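Local coordinates for protein LbaCas13a H328A (C2c2) (Lachnospiraceae bacterium NK4A179, PDB 5WLH) that binds CRISPR precursor RNA as a guide and probably, like other Cas13a effectors, processes it and cleaves RNA complementary to the guide, at residues K49-E52 and D53-R56; L530-K533 and G534-D537; N1092-K1095 and F1096-K1100. All coordinates share one frame; numbering follows the deposited sequence.

Contact 1 of 3, residues K49-E52 and D53-R56; sequences KNDE and DRDR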
# COMPACT_ATOMS: atom_id res chain seq x y z
N LYS A 49 11.98 -1.15 -28.38
CA LYS A 49 11.46 -1.21 -29.74
C LYS A 49 11.66 0.12 -30.47
O LYS A 49 11.31 1.18 -29.94
CB LYS A 49 9.97 -1.57 -29.73
CG LYS A 49 9.70 -2.89 -29.08
CD LYS A 49 8.20 -3.23 -29.13
CE LYS A 49 7.93 -4.45 -28.27
NZ LYS A 49 8.66 -5.65 -28.77
N ASN A 50 12.21 0.06 -31.69
CA ASN A 50 12.31 1.24 -32.52
C ASN A 50 10.91 1.59 -33.05
O ASN A 50 9.95 0.86 -32.82
CB ASN A 50 13.31 1.03 -33.66
CG ASN A 50 12.99 -0.17 -34.54
OD1 ASN A 50 11.85 -0.34 -34.99
ND2 ASN A 50 14.00 -1.01 -34.81
N ASP A 51 10.80 2.71 -33.76
CA ASP A 51 9.48 3.22 -34.12
C ASP A 51 8.70 2.20 -34.95
O ASP A 51 7.53 1.93 -34.67
CB ASP A 51 9.60 4.53 -34.89
CG ASP A 51 10.00 5.69 -34.01
OD1 ASP A 51 9.62 5.70 -32.82
OD2 ASP A 51 10.72 6.59 -34.49
N GLU A 52 9.35 1.63 -35.96
CA GLU A 52 8.68 0.67 -36.83
C GLU A 52 8.27 -0.57 -36.05
O GLU A 52 7.14 -1.06 -36.22
CB GLU A 52 9.59 0.30 -38.01
CG GLU A 52 9.49 -1.14 -38.47
CD GLU A 52 8.34 -1.38 -39.45
OE1 GLU A 52 8.33 -2.44 -40.11
OE2 GLU A 52 7.45 -0.50 -39.56
N ASP A 53 9.15 -1.08 -35.18
CA ASP A 53 8.82 -2.28 -34.42
C ASP A 53 7.74 -2.01 -33.38
O ASP A 53 6.90 -2.89 -33.11
CB ASP A 53 10.08 -2.84 -33.78
CG ASP A 53 10.99 -3.51 -34.79
OD1 ASP A 53 10.56 -3.60 -35.96
OD2 ASP A 53 12.11 -3.94 -34.43
N ARG A 54 7.75 -0.83 -32.76
CA ARG A 54 6.64 -0.44 -31.89
C ARG A 54 5.33 -0.45 -32.66
O ARG A 54 4.33 -1.03 -32.21
CB ARG A 54 6.89 0.95 -31.29
CG ARG A 54 5.94 1.32 -30.13
CD ARG A 54 5.86 2.84 -29.89
NE ARG A 54 5.54 3.53 -31.12
CZ ARG A 54 6.35 4.35 -31.77
NH1 ARG A 54 7.55 4.63 -31.28
NH2 ARG A 54 5.96 4.88 -32.91
N ASP A 55 5.32 0.21 -33.82
CA ASP A 55 4.14 0.23 -34.68
C ASP A 55 3.69 -1.18 -35.02
O ASP A 55 2.51 -1.52 -34.84
CB ASP A 55 4.44 1.02 -35.96
CG ASP A 55 4.49 2.50 -35.73
OD1 ASP A 55 4.15 2.95 -34.61
OD2 ASP A 55 4.88 3.24 -36.66
N ARG A 56 4.61 -2.02 -35.50
CA ARG A 56 4.27 -3.37 -35.92
C ARG A 56 3.83 -4.22 -34.74
O ARG A 56 2.97 -5.09 -34.89
CB ARG A 56 5.45 -4.02 -36.64
CG ARG A 56 5.25 -5.51 -36.95
CD ARG A 56 6.35 -6.40 -36.36
NE ARG A 56 6.11 -6.77 -34.97
CZ ARG A 56 5.56 -7.92 -34.59
NH1 ARG A 56 5.18 -8.82 -35.50
NH2 ARG A 56 5.37 -8.18 -33.30

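Contact 2 of 3, residues L530-K533 and G534-D537; sequences LKPK and GTMD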
# COMPACT_ATOMS: atom_id res chain seq x y z
N LEU A 530 11.14 14.33 24.85
CA LEU A 530 11.54 14.60 26.23
C LEU A 530 13.01 15.00 26.28
O LEU A 530 13.81 14.58 25.45
CB LEU A 530 11.29 13.38 27.13
CG LEU A 530 9.84 12.90 27.28
CD1 LEU A 530 9.74 11.81 28.34
CD2 LEU A 530 8.87 14.05 27.58
N LYS A 531 13.34 15.85 27.24
CA LYS A 531 14.65 16.48 27.31
C LYS A 531 15.51 15.82 28.39
O LYS A 531 14.99 15.23 29.34
CB LYS A 531 14.49 17.98 27.59
CG LYS A 531 13.83 18.73 26.44
CD LYS A 531 14.78 18.88 25.26
CE LYS A 531 14.03 19.28 23.98
NZ LYS A 531 13.48 18.11 23.22
N PRO A 532 16.84 15.91 28.27
CA PRO A 532 17.72 15.19 29.20
C PRO A 532 17.59 15.71 30.63
O PRO A 532 17.07 16.80 30.88
CB PRO A 532 19.12 15.46 28.64
CG PRO A 532 18.92 15.91 27.24
CD PRO A 532 17.61 16.62 27.23
N LYS A 533 18.11 14.90 31.56
CA LYS A 533 17.83 15.09 32.98
C LYS A 533 18.29 16.44 33.52
O LYS A 533 17.76 16.89 34.54
CB LYS A 533 18.48 13.97 33.79
CG LYS A 533 20.01 14.03 33.79
CD LYS A 533 20.58 12.81 34.48
CE LYS A 533 22.09 12.92 34.68
NZ LYS A 533 22.63 11.68 35.31
N GLY A 534 19.26 17.09 32.89
CA GLY A 534 19.74 18.36 33.36
C GLY A 534 19.04 19.58 32.79
O GLY A 534 19.50 20.70 32.99
N THR A 535 17.92 19.39 32.08
CA THR A 535 17.28 20.49 31.38
C THR A 535 16.40 21.28 32.34
O THR A 535 15.43 20.74 32.90
CB THR A 535 16.44 19.99 30.21
OG1 THR A 535 17.24 19.13 29.39
CG2 THR A 535 15.95 21.17 29.36
N MET A 536 16.73 22.55 32.53
CA MET A 536 16.02 23.44 33.43
C MET A 536 15.07 24.36 32.67
O MET A 536 15.24 24.62 31.48
CB MET A 536 17.02 24.28 34.25
CG MET A 536 18.13 23.44 34.88
SD MET A 536 17.47 22.19 36.00
CE MET A 536 17.15 23.18 37.48
N ASP A 537 14.06 24.85 33.38
CA ASP A 537 13.06 25.75 32.81
C ASP A 537 13.73 27.03 32.31
O ASP A 537 14.56 27.63 33.00
CB ASP A 537 12.00 26.08 33.87
CG ASP A 537 10.86 26.91 33.33
OD1 ASP A 537 11.03 28.13 33.17
OD2 ASP A 537 9.78 26.34 33.07

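Contact 3 of 3, residues N1092-K1095 and F1096-K1100; sequences NIKK and FQEMK. With nucleotides of chain B.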
# COMPACT_ATOMS: atom_id res chain seq x y z
N ASN A 1092 -13.33 -30.69 13.77
CA ASN A 1092 -12.88 -30.81 15.16
C ASN A 1092 -11.42 -30.41 15.30
O ASN A 1092 -11.03 -29.84 16.32
CB ASN A 1092 -13.11 -32.23 15.67
CG ASN A 1092 -14.43 -32.39 16.37
OD1 ASN A 1092 -15.01 -31.42 16.85
ND2 ASN A 1092 -14.93 -33.62 16.44
N ILE A 1093 -10.60 -30.73 14.31
CA ILE A 1093 -9.22 -30.29 14.32
C ILE A 1093 -9.15 -28.77 14.34
O ILE A 1093 -8.41 -28.17 15.13
CB ILE A 1093 -8.45 -30.89 13.13
CG1 ILE A 1093 -8.17 -32.37 13.37
CG2 ILE A 1093 -7.14 -30.14 12.89
CD1 ILE A 1093 -7.11 -32.61 14.43
N LYS A 1094 -9.95 -28.13 13.48
CA LYS A 1094 -10.00 -26.67 13.45
C LYS A 1094 -10.43 -26.11 14.80
O LYS A 1094 -9.85 -25.13 15.29
CB LYS A 1094 -10.94 -26.19 12.34
CG LYS A 1094 -10.97 -24.67 12.15
CD LYS A 1094 -9.66 -24.19 11.54
CE LYS A 1094 -9.77 -22.75 11.03
NZ LYS A 1094 -9.95 -21.77 12.14
N LYS A 1095 -11.45 -26.71 15.41
CA LYS A 1095 -11.90 -26.26 16.72
C LYS A 1095 -10.80 -26.42 17.77
O LYS A 1095 -10.61 -25.54 18.62
CB LYS A 1095 -13.16 -27.02 17.15
CG LYS A 1095 -14.43 -26.58 16.45
CD LYS A 1095 -15.64 -27.35 16.97
CE LYS A 1095 -16.92 -26.92 16.28
NZ LYS A 1095 -18.13 -27.25 17.10
N PHE A 1096 -10.06 -27.53 17.72
CA PHE A 1096 -8.97 -27.69 18.68
C PHE A 1096 -7.91 -26.63 18.47
O PHE A 1096 -7.42 -26.02 19.43
CB PHE A 1096 -8.31 -29.06 18.57
CG PHE A 1096 -7.06 -29.15 19.40
CD1 PHE A 1096 -7.15 -29.22 20.78
CD2 PHE A 1096 -5.81 -29.08 18.82
CE1 PHE A 1096 -6.02 -29.28 21.56
CE2 PHE A 1096 -4.67 -29.13 19.60
CZ PHE A 1096 -4.77 -29.24 20.97
N GLN A 1097 -7.51 -26.42 17.21
CA GLN A 1097 -6.52 -25.40 16.91
C GLN A 1097 -6.97 -24.05 17.45
O GLN A 1097 -6.17 -23.31 18.05
CB GLN A 1097 -6.29 -25.34 15.40
CG GLN A 1097 -5.66 -26.61 14.84
CD GLN A 1097 -5.37 -26.53 13.36
OE1 GLN A 1097 -6.22 -26.12 12.56
NE2 GLN A 1097 -4.16 -26.91 12.98
N GLU A 1098 -8.25 -23.72 17.27
CA GLU A 1098 -8.75 -22.45 17.79
C GLU A 1098 -8.66 -22.38 19.31
O GLU A 1098 -8.31 -21.34 19.87
CB GLU A 1098 -10.20 -22.22 17.34
CG GLU A 1098 -10.33 -21.94 15.85
CD GLU A 1098 -11.77 -22.08 15.34
OE1 GLU A 1098 -12.62 -22.63 16.07
OE2 GLU A 1098 -12.05 -21.63 14.21
N MET A 1099 -8.96 -23.49 20.00
CA MET A 1099 -8.89 -23.47 21.46
C MET A 1099 -7.45 -23.44 21.95
O MET A 1099 -7.15 -22.81 22.97
CB MET A 1099 -9.62 -24.68 22.05
CG MET A 1099 -11.12 -24.68 21.85
SD MET A 1099 -11.93 -23.12 22.31
CE MET A 1099 -11.30 -22.81 23.95
N LYS A 1100 -6.55 -24.14 21.25
CA LYS A 1100 -5.14 -24.06 21.62
C LYS A 1100 -4.66 -22.62 21.51
O LYS A 1100 -3.96 -22.12 22.40
CB LYS A 1100 -4.31 -24.99 20.74
CG LYS A 1100 -2.86 -25.15 21.19
CD LYS A 1100 -2.13 -26.15 20.30
CE LYS A 1100 -0.71 -26.38 20.77
NZ LYS A 1100 -0.57 -26.09 22.22
P A B 38 2.34 -26.13 18.21
OP1 A B 38 1.91 -25.24 19.33
OP2 A B 38 2.08 -27.59 18.35
O5' A B 38 1.65 -25.72 16.84
C5' A B 38 2.06 -26.32 15.62
C4' A B 38 0.88 -26.65 14.74
O4' A B 38 0.32 -27.93 15.14
C3' A B 38 -0.28 -25.65 14.80
O3' A B 38 -0.90 -25.60 13.52
C2' A B 38 -1.25 -26.31 15.76
O2' A B 38 -2.59 -25.91 15.59
C1' A B 38 -1.06 -27.78 15.41
N9 A B 38 -1.44 -28.71 16.47
C8 A B 38 -0.98 -28.79 17.76
N7 A B 38 -1.55 -29.75 18.46
C5 A B 38 -2.43 -30.33 17.56
C6 A B 38 -3.34 -31.40 17.68
N6 A B 38 -3.50 -32.10 18.80
N1 A B 38 -4.08 -31.73 16.60
C2 A B 38 -3.92 -31.02 15.47
N3 A B 38 -3.10 -30.00 15.24
C4 A B 38 -2.38 -29.70 16.34

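Contact 1 of 3, residues K49-E52 and D53-R56
The side chains of Asp51 and Arg54 run alongside each other in the same direction, the carboxylate turned 55° against the guanidinium plane. NH1 of Arg54 reaches OD1 of Asp51 at 2.8 Å, meeting that oxygen on its anti side in a salt bridge. The bend that brings the guanidinium back over the first turn is at chi3 of Arg54 (53°), and it leaves Asp51 O above one face of the group. NH2 turns to the next residue, approaching Asp55 OD1 from above the carboxylate plane at 3.1 Å, so one arginine joins two acids in a small salt-bridge network. Ser240 bonds to both Arg54 NE and Asp55 OD1, tying the network to helix 233-244. All this sits on the first turn of helix 51-64, where Asn50 is the N-cap: its OD1 accepts from Asp53 N at 2.8 Å, nearly along the C=O axis. With CG of Asn50 held between the backbone N and the carbonyl carbon (chi1 57°), the amide folds back over the helix start. The main chain of Asn50 bonds as well, its O taking Arg54 N at 2.8 Å. Just before the cap, Lys49 rests CB 3.8 Å from Arg54 N and sends NZ to a hydrogen bond with Asn39 OD1.

Contact 2 of 3, residues L530-K533 and G534-D537
Pro532 to Thr535 form a type I beta turn in which Thr535 N donates to Pro532 O over 3.0 Å, with Lys533 and Gly534 at the two corners. The same carbonyl oxygen is gripped a second time by the threonine side chain, whose OG1 donates to Pro532 O at 2.8 Å. Both donors come from one face of the carbonyl plane: the amide stands 37° out of it, the hydroxyl is tilted by 28°. What allows this double hold is the first torsion of Thr535 (chi1 -51°), which sets OG1 beside its own backbone N, with CG2 on the side of the carbonyl carbon, opposite the backbone N. The hydroxyl also packs against carbon, lying 3.3 Å from Pro532 CD and 3.5 Å from Lys531 CB, while the methyl CG2 rests 3.9 Å from that same Lys531 CB. A valine here would probably cost Pro532 O its bond from the hydroxyl, leaving the backbone amide alone to hold that oxygen within the turn. Lys533, at the first corner, carries its extended chain out to Asp590, with which NZ forms a salt bridge, while Lys531 NZ turns back to Leu529 O. Asn548 ND2 bonds to the carbonyls of both Lys533 and Thr535, and the segments on both sides of the turn pair through their backbones with residues 543-549. A type I turn with proline at its first position, whose carbonyl is held by both the amide and the hydroxyl of the threonine at the fourth, thus bends the chain sharply in the long surface loop between helices 486-517 and 559-564.

Contact 3 of 3, residues N1092-K1095 and F1096-K1100
This is an intrahelical contact, two and a half turns of helix 1087-1103 whose side chains fasten the turns to each other and carry a guide-RNA nucleotide, A38 of chain B, on one flank. The helix packs against helix 1062-1075, with Met1099 on Leu1071 and the ring of Phe1096 meeting that of Tyr1068. Regular i to i+4 backbone bonds run through it, such as Gln1097 N to Ile1093 O at 2.9 Å. The side-chain counterpart is the salt bridge between Lys1094 and Glu1098: NZ meets OE2 on its anti side at 3.0 Å, 29° out of the carboxylate plane. Lys1094 is bent at chi2 and chi4, which curls the chain back so that its end descends to the acid one turn on. NZ is held by Ala1354 O too, and Lys1094 also packs on a phosphate of the RNA, consistent with a favourable charge interaction. On the RNA flank, four residues frame the nucleotide. Ile1093 places CD1 3.7 Å from C2 of the A38 base. Phe1096, its ring swung out by CG standing opposite the backbone N (chi1 171°), brings the CE2 edge to 3.3 Å from C5 of the base. Lys1100 covers one face of that ring near the rim with CB, and its extended chain carries CE to 3.2 Å from OP1 of A38. Gln1097 stretches along the sugar, its CG 3.2 Å from both Ile1093 O and O2' of A38. The amide then adds a weak hydrogen bond to the ribose, NE2 reaching O2' of A38 at 3.2 Å with an N-H...O angle of only 126°.

How the contacts relate
The three contacts are local and far apart, following one another along the chain without touching. Contacts 1 and 2 lie on opposite sides of the chain's centre, their centres 68 Å apart; contact 3 is 60 Å from contact 1 and 53 Å from contact 2, centre to centre. What sets them apart is their relation to the guide RNA. Residues 1092-1100 meet it directly through A38 of chain B, whereas the helix start at 49-56 has its nearest atom about 9 Å from the nucleic acid and the turn at 530-537 stays about 29 Å away. Contacts 1 and 3 lie on helices, contact 2 in a loop.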